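Local structure of nitronate monooxygenase family protein (Pseudomonas aeruginosa, 4QIT) at residues I47-S52 with F72-F77; K56-I61 with L128-P133. The protein uses FMN and molecular oxygen to oxidise alkyl nitronates, with the toxin propionate 3-nitronate as its best and presumed physiological substrate. The protein carries 1 engineered substitution. All blocks are in the same frame, centred on the assembly; numbering follows the deposited sequence.

Contact 1. Residues I47-S52 with F72-F77. With FMN (flavin mononucleotide), chain C; NIE (nitroethane), chain D.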
ATOM      1  N   ILE A  47      20.304  -6.195  14.655  1.00 10.42           N
ATOM      2  CA  ILE A  47      20.637  -4.876  15.189  1.00 10.42           C
ATOM      3  C   ILE A  47      20.996  -3.920  14.059  1.00 11.16           C
ATOM      4  O   ILE A  47      21.401  -4.348  12.971  1.00 11.92           O
ATOM      5  CB  ILE A  47      21.800  -4.898  16.213  1.00 11.68           C
ATOM      6  CG1 ILE A  47      23.057  -5.523  15.602  1.00 13.19           C
ATOM      7  CG2 ILE A  47      21.378  -5.618  17.501  1.00 13.61           C
ATOM      8  CD1 ILE A  47      24.300  -5.466  16.505  1.00 15.72           C
ATOM      9  N   ALA A  48      20.843  -2.630  14.338  1.00 12.29           N
ATOM     10  CA  ALA A  48      21.174  -1.562  13.402  1.00 10.76           C
ATOM     11  C   ALA A  48      22.365  -0.779  13.962  1.00 13.17           C
ATOM     12  O   ALA A  48      22.344  -0.371  15.130  1.00 17.34           O
ATOM     13  CB  ALA A  48      19.965  -0.648  13.210  1.00 14.88           C
ATOM     14  N   ILE A  49      23.393  -0.565  13.139  1.00 11.12           N
ATOM     15  CA  ILE A  49      24.680  -0.070  13.609  1.00 14.39           C
ATOM     16  C   ILE A  49      25.044   1.288  13.000  1.00 14.23           C
ATOM     17  O   ILE A  49      26.030   1.919  13.400  1.00 12.85           O
ATOM     18  CB  ILE A  49      25.760  -1.167  13.322  1.00 16.51           C
ATOM     19  CG1 ILE A  49      26.249  -1.789  14.623  1.00 25.94           C
ATOM     20  CG2 ILE A  49      26.837  -0.725  12.354  1.00 25.53           C
ATOM     21  CD1 ILE A  49      25.118  -2.260  15.449  1.00 22.91           C
ATOM     22  N   THR A  50      24.233   1.757  12.055  1.00 13.22           N
ATOM     23  CA  THR A  50      24.470   3.078  11.459  1.00 14.07           C
ATOM     24  C   THR A  50      24.397   4.184  12.514  1.00 12.97           C
ATOM     25  O   THR A  50      23.611   4.110  13.459  1.00 12.77           O
ATOM     26  CB  THR A  50      23.493   3.343  10.291  1.00 12.75           C
ATOM     27  OG1 THR A  50      23.850   2.502   9.188  1.00 15.48           O
ATOM     28  CG2 THR A  50      23.535   4.809   9.854  1.00 13.84           C
ATOM     29  N   GLY A  51      25.244   5.202  12.380  1.00 11.64           N
ATOM     30  CA  GLY A  51      25.237   6.300  13.331  1.00 13.72           C
ATOM     31  C   GLY A  51      26.231   6.098  14.456  1.00 17.14           C
ATOM     32  O   GLY A  51      26.408   6.983  15.291  1.00 19.24           O
ATOM     33  N   SER A  52      26.864   4.927  14.480  1.00 16.28           N
ATOM     34  CA  SER A  52      27.903   4.627  15.466  1.00 16.74           C
ATOM     35  C   SER A  52      29.245   4.498  14.772  1.00 16.37           C
ATOM     36  O   SER A  52      29.319   4.051  13.632  1.00 15.68           O
ATOM     37  CB  SER A  52      27.590   3.327  16.211  1.00 19.95           C
ATOM     38  OG  SER A  52      26.457   3.485  17.044  1.00 21.73           O
ATOM     39  N   PHE A  72      22.727 -13.935  13.694  1.00 11.66           N
ATOM     40  CA  PHE A  72      21.989 -12.676  13.758  1.00 10.87           C
ATOM     41  C   PHE A  72      22.412 -11.766  12.612  1.00 12.74           C
ATOM     42  O   PHE A  72      23.381 -12.044  11.898  1.00 12.84           O
ATOM     43  CB  PHE A  72      22.153 -11.985  15.124  1.00 11.07           C
ATOM     44  CG  PHE A  72      23.579 -11.652  15.472  1.00 13.84           C
ATOM     45  CD1 PHE A  72      24.377 -12.581  16.129  1.00 11.43           C
ATOM     46  CD2 PHE A  72      24.122 -10.417  15.149  1.00 13.57           C
ATOM     47  CE1 PHE A  72      25.694 -12.284  16.458  1.00 17.65           C
ATOM     48  CE2 PHE A  72      25.438 -10.112  15.477  1.00 14.33           C
ATOM     49  CZ  PHE A  72      26.224 -11.054  16.133  1.00 18.79           C
ATOM     50  N   ASN A  73      21.672 -10.672  12.461  1.00 11.30           N
ATOM     51  CA  ASN A  73      21.727  -9.784  11.307  1.00 10.71           C
ATOM     52  C   ASN A  73      22.191  -8.404  11.769  1.00 11.68           C
ATOM     53  O   ASN A  73      21.717  -7.879  12.784  1.00 11.90           O
ATOM     54  CB  ASN A  73      20.309  -9.739  10.706  1.00  9.99           C
ATOM     55  CG  ASN A  73      20.122  -8.693   9.612  1.00 10.80           C
ATOM     56  OD1 ASN A  73      21.046  -8.347   8.859  1.00 13.04           O
ATOM     57  ND2 ASN A  73      18.883  -8.209   9.492  1.00 10.77           N
ATOM     58  N   VAL A  74      23.147  -7.840  11.039  1.00 10.79           N
ATOM     59  CA  VAL A  74      23.667  -6.510  11.333  1.00 12.00           C
ATOM     60  C   VAL A  74      23.350  -5.591  10.163  1.00 10.41           C
ATOM     61  O   VAL A  74      23.725  -5.884   9.024  1.00 10.49           O
ATOM     62  CB  VAL A  74      25.182  -6.543  11.607  1.00 12.14           C
ATOM     63  CG1 VAL A  74      25.717  -5.137  11.817  1.00 13.20           C
ATOM     64  CG2 VAL A  74      25.462  -7.409  12.832  1.00 11.58           C
ATOM     65  N   ASN A  75      22.646  -4.496  10.437  1.00 10.67           N
ATOM     66  CA  ASN A  75      22.112  -3.643   9.376  1.00 11.50           C
ATOM     67  C   ASN A  75      22.830  -2.298   9.277  1.00 10.09           C
ATOM     68  O   ASN A  75      23.110  -1.646  10.297  1.00 11.07           O
ATOM     69  CB  ASN A  75      20.617  -3.443   9.616  1.00 11.16           C
ATOM     70  CG  ASN A  75      19.956  -2.554   8.584  1.00 12.80           C
ATOM     71  OD1 ASN A  75      19.811  -1.349   8.796  1.00 16.56           O
ATOM     72  ND2 ASN A  75      19.535  -3.144   7.470  1.00 12.74           N
ATOM     73  N   LEU A  76      23.107  -1.888   8.039  1.00 11.38           N
ATOM     74  CA  LEU A  76      23.728  -0.592   7.770  1.00 12.03           C
ATOM     75  C   LEU A  76      22.963   0.175   6.699  1.00 10.89           C
ATOM     76  O   LEU A  76      22.531  -0.398   5.692  1.00 11.67           O
ATOM     77  CB  LEU A  76      25.192  -0.771   7.333  1.00 14.40           C
ATOM     78  CG  LEU A  76      26.105  -1.399   8.399  1.00 14.17           C
ATOM     79  CD1 LEU A  76      26.166  -2.914   8.249  1.00 17.94           C
ATOM     80  CD2 LEU A  76      27.504  -0.790   8.385  1.00 22.20           C
ATOM     81  N   PHE A  77      22.813   1.476   6.910  1.00 11.60           N
ATOM     82  CA  PHE A  77      22.230   2.332   5.885  1.00 11.23           C
ATOM     83  C   PHE A  77      23.231   2.529   4.755  1.00 11.52           C
ATOM     84  O   PHE A  77      24.432   2.682   4.997  1.00 13.52           O
ATOM     85  CB  PHE A  77      21.855   3.695   6.457  1.00 11.15           C
ATOM     86  CG  PHE A  77      20.784   3.650   7.521  1.00 11.24           C
ATOM     87  CD1 PHE A  77      20.123   2.468   7.828  1.00 16.74           C
ATOM     88  CD2 PHE A  77      20.436   4.806   8.193  1.00 13.38           C
ATOM     89  CE1 PHE A  77      19.146   2.444   8.811  1.00 17.49           C
ATOM     90  CE2 PHE A  77      19.457   4.797   9.168  1.00 13.88           C
ATOM     91  CZ  PHE A  77      18.812   3.608   9.482  1.00 17.32           C
TER
HETATM   92  N1  FMN C 401      14.968  -0.774   8.426  1.00 26.23           N
HETATM   93  C2  FMN C 401      16.339  -0.616   8.279  1.00 22.75           C
HETATM   94  O2  FMN C 401      16.882  -1.045   7.269  1.00 31.43           O
HETATM   95  N3  FMN C 401      17.104  -0.017   9.254  1.00 21.59           N
HETATM   96  C4  FMN C 401      16.479   0.462  10.386  1.00 21.28           C
HETATM   97  O4  FMN C 401      17.116   1.017  11.277  1.00 20.96           O
HETATM   98  C4A FMN C 401      15.111   0.318  10.531  1.00 27.42           C
HETATM   99  N5  FMN C 401      14.523   0.809  11.667  1.00 27.68           N
HETATM  100  C5A FMN C 401      13.171   0.670  11.866  1.00 23.83           C
HETATM  101  C6  FMN C 401      12.623   1.171  13.039  1.00 22.71           C
HETATM  102  C7  FMN C 401      11.272   1.045  13.292  1.00 21.93           C
HETATM  103  C7M FMN C 401      10.759   1.592  14.594  1.00 23.97           C
HETATM  104  C8  FMN C 401      10.448   0.432  12.349  1.00 21.00           C
HETATM  105  C8M FMN C 401       8.973   0.307  12.603  1.00 22.62           C
HETATM  106  C9  FMN C 401      11.004  -0.066  11.165  1.00 23.22           C
HETATM  107  C9A FMN C 401      12.377   0.045  10.914  1.00 24.50           C
HETATM  108  N10 FMN C 401      12.964  -0.447   9.748  1.00 25.57           N
HETATM  109  C10 FMN C 401      14.337  -0.302   9.558  1.00 24.26           C
HETATM  110  C1' FMN C 401      12.117  -1.101   8.686  1.00 23.08           C
HETATM  111  C2' FMN C 401      12.046  -2.612   8.820  1.00 23.73           C
HETATM  112  O2' FMN C 401      13.252  -3.176   8.374  1.00 23.23           O
HETATM  113  C3' FMN C 401      10.921  -3.185   7.968  1.00 20.65           C
HETATM  114  O3' FMN C 401      10.917  -2.647   6.663  1.00 19.08           O
HETATM  115  C4' FMN C 401       9.611  -2.812   8.626  1.00 18.01           C
HETATM  116  O4' FMN C 401       9.762  -2.848  10.034  1.00 20.42           O
HETATM  117  C5' FMN C 401       8.559  -3.831   8.223  1.00 17.85           C
HETATM  118  O5' FMN C 401       7.343  -3.218   8.524  1.00 10.56           O
HETATM  119  P   FMN C 401       6.490  -3.638   9.799  1.00  7.93           P
HETATM  120  O1P FMN C 401       6.869  -5.033  10.221  1.00 10.49           O
HETATM  121  O2P FMN C 401       5.049  -3.500   9.413  1.00  8.78           O
HETATM  122  O3P FMN C 401       6.879  -2.664  10.861  1.00 10.36           O
HETATM  123  N3  NIE D 402      13.761   4.049  10.726  1.00 29.80           N
HETATM  124  C1  NIE D 402      15.676   4.366   9.360  1.00 26.38           C
HETATM  125  C2  NIE D 402      15.154   4.318  10.779  1.00 26.71           C
HETATM  126  O4  NIE D 402      13.355   3.157   9.986  1.00 26.09           O
HETATM  127  O5  NIE D 402      12.893   5.009  11.159  1.00 33.58           O
HETATM  128  O   HOH W   1      21.624   0.755  10.660  1.00 15.67           O
HETATM  129  O   HOH W   2      25.872   3.029   7.473  1.00 15.89           O
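Thr50 lies over one face of the Phe77 ring: its CB sits 4.1 Å from the ring centroid, a CH-pi contact offset toward the rim, while CG2 comes down beside CD2. At the edge of the ring, near its plane, is the flavin, with Phe77 CE1 3.2 Å from FMN N3. Nitroethane C1 approaches CZ obliquely, and Phe140 makes an edge-to-face pair with the same ring. The flavin's other close partner here is the amide of Asn75, whose OD1 accepts the N-H of FMN N3 at 3.1 Å, a rather bent bond (136°). With CG anti to the backbone N (chi1 179°), this amide extends from the pocket face of the sheet, where Ala48 CB also stands near FMN O4.

These strands, 45-48 and 72-77, are parallel neighbours in the TIM barrel, joined through helix 54-65 as a beta-alpha-beta unit. Ile47 pairs with Val74 and Ala48 with Asn75; Ile47 N bonds to Asn73 O at 2.9 Å, Asn75 N to Ile47 O, and Ile49 N to Asn75 O. On the helix-facing side, Ile47 and Val74 run side by side, and Ile49 CG2 rests 4.0 Å from Leu76 CD2.

Past the end of strand 45-48 a side chain takes over from the backbone. Thr50 OG1, held beside its own backbone N, accepts Phe77 N at 2.7 Å and almost straight (171°). Two waters stitch the junction further: one accepts from Thr50 N and donates to Asn75 O, the other accepts from Thr50 OG1 and donates to Phe77 O.

Contact 2. Residues K56-I61 with L128-P133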
ATOM      1  N   LYS A  56      32.311   1.111  17.923  1.00 19.11           N
ATOM      2  CA  LYS A  56      31.092   0.981  18.719  1.00 18.76           C
ATOM      3  C   LYS A  56      30.197  -0.094  18.107  1.00 18.55           C
ATOM      4  O   LYS A  56      29.602  -0.904  18.826  1.00 18.42           O
ATOM      5  CB  LYS A  56      30.347   2.316  18.811  1.00 20.40           C
ATOM      6  CG  LYS A  56      28.972   2.216  19.465  1.00 25.31           C
ATOM      7  CD  LYS A  56      29.057   1.638  20.875  1.00 31.64           C
ATOM      8  CE  LYS A  56      27.675   1.336  21.442  1.00 33.06           C
ATOM      9  NZ  LYS A  56      26.803   2.541  21.459  1.00 38.26           N
ATOM     10  N   GLY A  57      30.115  -0.105  16.778  1.00 16.24           N
ATOM     11  CA  GLY A  57      29.410  -1.158  16.068  1.00 16.79           C
ATOM     12  C   GLY A  57      29.991  -2.514  16.424  1.00 17.75           C
ATOM     13  O   GLY A  57      29.254  -3.477  16.663  1.00 15.41           O
ATOM     14  N   ARG A  58      31.320  -2.587  16.473  1.00 14.65           N
ATOM     15  CA  ARG A  58      31.995  -3.822  16.841  1.00 15.97           C
ATOM     16  C   ARG A  58      31.556  -4.282  18.226  1.00 14.72           C
ATOM     17  O   ARG A  58      31.272  -5.464  18.423  1.00 17.86           O
ATOM     18  CB  ARG A  58      33.522  -3.638  16.812  1.00 18.11           C
ATOM     19  CG  ARG A  58      34.288  -4.956  16.885  1.00 19.76           C
ATOM     20  CD  ARG A  58      35.773  -4.748  17.174  1.00 18.30           C
ATOM     21  NE  ARG A  58      36.442  -3.917  16.173  1.00 20.17           N
ATOM     22  CZ  ARG A  58      36.917  -4.372  15.018  1.00 18.11           C
ATOM     23  NH1 ARG A  58      36.764  -5.647  14.692  1.00 19.60           N
ATOM     24  NH2 ARG A  58      37.526  -3.548  14.172  1.00 22.94           N
ATOM     25  N   ALA A  59      31.494  -3.349  19.174  1.00 15.47           N
ATOM     26  CA  ALA A  59      31.122  -3.685  20.543  1.00 18.81           C
ATOM     27  C   ALA A  59      29.694  -4.209  20.614  1.00 18.14           C
ATOM     28  O   ALA A  59      29.406  -5.142  21.368  1.00 16.96           O
ATOM     29  CB  ALA A  59      31.290  -2.488  21.444  1.00 19.88           C
ATOM     30  N   LEU A  60      28.806  -3.599  19.834  1.00 18.43           N
ATOM     31  CA  LEU A  60      27.413  -4.030  19.766  1.00 16.96           C
ATOM     32  C   LEU A  60      27.272  -5.451  19.223  1.00 14.40           C
ATOM     33  O   LEU A  60      26.468  -6.238  19.723  1.00 15.65           O
ATOM     34  CB  LEU A  60      26.598  -3.058  18.909  1.00 16.20           C
ATOM     35  CG  LEU A  60      26.281  -1.723  19.583  1.00 18.21           C
ATOM     36  CD1 LEU A  60      25.738  -0.737  18.570  1.00 19.08           C
ATOM     37  CD2 LEU A  60      25.288  -1.919  20.729  1.00 20.75           C
ATOM     38  N   ILE A  61      28.051  -5.775  18.195  1.00 14.43           N
ATOM     39  CA  ILE A  61      28.043  -7.118  17.624  1.00 15.65           C
ATOM     40  C   ILE A  61      28.524  -8.120  18.676  1.00 17.16           C
ATOM     41  O   ILE A  61      27.947  -9.200  18.846  1.00 16.98           O
ATOM     42  CB  ILE A  61      28.925  -7.183  16.358  1.00 15.06           C
ATOM     43  CG1 ILE A  61      28.288  -6.365  15.232  1.00 14.45           C
ATOM     44  CG2 ILE A  61      29.148  -8.618  15.896  1.00 18.14           C
ATOM     45  CD1 ILE A  61      29.188  -6.188  14.024  1.00 16.59           C
ATOM     46  N   LEU A 128      33.343  -5.347   9.689  1.00 17.00           N
ATOM     47  CA  LEU A 128      32.425  -6.460   9.445  1.00 20.54           C
ATOM     48  C   LEU A 128      33.157  -7.722   8.985  1.00 18.97           C
ATOM     49  O   LEU A 128      32.766  -8.835   9.335  1.00 19.68           O
ATOM     50  CB  LEU A 128      31.346  -6.063   8.430  1.00 16.60           C
ATOM     51  CG  LEU A 128      30.373  -4.961   8.859  1.00 17.12           C
ATOM     52  CD1 LEU A 128      29.500  -4.555   7.678  1.00 16.38           C
ATOM     53  CD2 LEU A 128      29.511  -5.416  10.031  1.00 16.31           C
ATOM     54  N   LEU A 129      34.219  -7.546   8.201  1.00 19.90           N
ATOM     55  CA  LEU A 129      34.991  -8.682   7.702  1.00 18.56           C
ATOM     56  C   LEU A 129      35.726  -9.375   8.850  1.00 20.87           C
ATOM     57  O   LEU A 129      35.969 -10.583   8.809  1.00 27.35           O
ATOM     58  CB  LEU A 129      35.973  -8.236   6.611  1.00 20.26           C
ATOM     59  CG  LEU A 129      35.342  -7.710   5.319  1.00 21.12           C
ATOM     60  CD1 LEU A 129      36.421  -7.222   4.370  1.00 25.32           C
ATOM     61  CD2 LEU A 129      34.486  -8.767   4.653  1.00 21.37           C
ATOM     62  N   GLU A 130      36.054  -8.610   9.886  1.00 21.06           N
ATOM     63  CA  GLU A 130      36.702  -9.170  11.069  1.00 20.19           C
ATOM     64  C   GLU A 130      35.703  -9.895  11.971  1.00 23.37           C
ATOM     65  O   GLU A 130      35.965 -11.004  12.443  1.00 23.55           O
ATOM     66  CB  GLU A 130      37.392  -8.069  11.873  1.00 20.98           C
ATOM     67  CG  GLU A 130      38.598  -7.431  11.197  1.00 24.59           C
ATOM     68  CD  GLU A 130      39.115  -6.235  11.976  1.00 31.40           C
ATOM     69  OE1 GLU A 130      40.305  -6.239  12.357  1.00 41.44           O
ATOM     70  OE2 GLU A 130      38.331  -5.286  12.205  1.00 33.00           O
ATOM     71  N   GLU A 131      34.558  -9.264  12.218  1.00 20.95           N
ATOM     72  CA  GLU A 131      33.588  -9.796  13.177  1.00 20.49           C
ATOM     73  C   GLU A 131      32.704 -10.907  12.604  1.00 21.52           C
ATOM     74  O   GLU A 131      32.230 -11.769  13.349  1.00 19.87           O
ATOM     75  CB  GLU A 131      32.717  -8.668  13.748  1.00 20.27           C
ATOM     76  CG  GLU A 131      33.483  -7.622  14.549  1.00 21.45           C
ATOM     77  CD  GLU A 131      34.293  -8.212  15.693  1.00 21.88           C
ATOM     78  OE1 GLU A 131      33.768  -9.074  16.434  1.00 23.03           O
ATOM     79  OE2 GLU A 131      35.462  -7.805  15.860  1.00 24.69           O
ATOM     80  N   ARG A 132      32.477 -10.864  11.295  1.00 19.00           N
ATOM     81  CA  ARG A 132      31.712 -11.889  10.581  1.00 21.16           C
ATOM     82  C   ARG A 132      30.372 -12.276  11.215  1.00 21.99           C
ATOM     83  O   ARG A 132      30.172 -13.431  11.601  1.00 19.20           O
ATOM     84  CB  ARG A 132      32.568 -13.144  10.373  1.00 24.69           C
ATOM     85  CG  ARG A 132      33.895 -12.853   9.695  1.00 24.37           C
ATOM     86  CD  ARG A 132      34.710 -14.114   9.438  1.00 32.51           C
ATOM     87  NE  ARG A 132      36.107 -13.784   9.157  1.00 39.58           N
ATOM     88  CZ  ARG A 132      36.936 -14.536   8.437  1.00 43.03           C
ATOM     89  NH1 ARG A 132      36.514 -15.676   7.905  1.00 42.12           N
ATOM     90  NH2 ARG A 132      38.189 -14.142   8.243  1.00 44.13           N
ATOM     91  N   PRO A 133      29.440 -11.316  11.313  1.00 20.09           N
ATOM     92  CA  PRO A 133      28.087 -11.714  11.708  1.00 17.21           C
ATOM     93  C   PRO A 133      27.505 -12.611  10.621  1.00 18.34           C
ATOM     94  O   PRO A 133      27.944 -12.539   9.474  1.00 16.40           O
ATOM     95  CB  PRO A 133      27.338 -10.379  11.776  1.00 18.45           C
ATOM     96  CG  PRO A 133      28.088  -9.467  10.860  1.00 18.39           C
ATOM     97  CD  PRO A 133      29.529  -9.891  10.953  1.00 18.41           C
TER
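Charge comes first: Arg58 reaches across from helix 54-65 and bonds to two successive glutamates, Glu130 and Glu131, at the end of helix 124-131. Both of its terminal nitrogens converge on the same oxygen, Glu130 OE2, NH2 at 2.7 Å and NH1 at 3.0 Å, and they approach from one face of that carboxylate. NH2 comes in on the syn side, tilted somewhat from the carboxylate plane, whereas NH1 stands well above it. NH1 also donates to Glu131 OE2 at 2.8 Å, using the anti lone pair of that oxygen. The acceptors lie close to the guanidinium plane, but both carboxylates are turned steeply against it, by 77° for Glu130 and 80° for Glu131. The arginine chain bends at chi3 (-59°), turning the guanidinium toward the glutamates; separately, Glu131 OE2 lies alongside the aliphatic part, 3.2 Å from Arg58 CG. The network extends along helix 54-65: Glu55 pairs with Arg58 NE, and Arg62 is a second partner of Glu131 OE2. Glu130, by contrast, reaches in with its chain extended from the more exposed side.

Apolar contacts lie beneath the charges. Ile61 CD1 meets Leu128 CD2 at 4.1 Å, the two side chains crossing at about a right angle, and Ile61 CG2 touches Glu131 CB.

After Glu131 the helix ends at Arg132, whose positive phi turns the chain toward Pro133 and strand 135-139. The two helices thus pack together outside the barrel, with Ile61 and Pro133 against Val74 and Leu128 against Leu76 of strand 72-77, while helix 145-153 adjoins Leu128 and Leu129 through Leu151.

How the contacts relate
Contact 1 is buried and belongs to the barrel wall and the flavin pocket; contact 2, about 10 Å away between centres, is a partly buried helix pair on the outside. Both draw on the same beta-alpha-beta unit, since helix 54-65 of contact 2 connects the two strands of contact 1. They meet directly where Ile49 CD1 packs 3.5 Å from Leu60 CD1 and where Val74 CG2 lies 3.7 Å from Pro133 CB. The chemistry changes on the way out: backbone bonds, waters and cofactor contacts in the strands, aliphatic packing between the strands and helices, then arginine–glutamate salt bridges toward the surface.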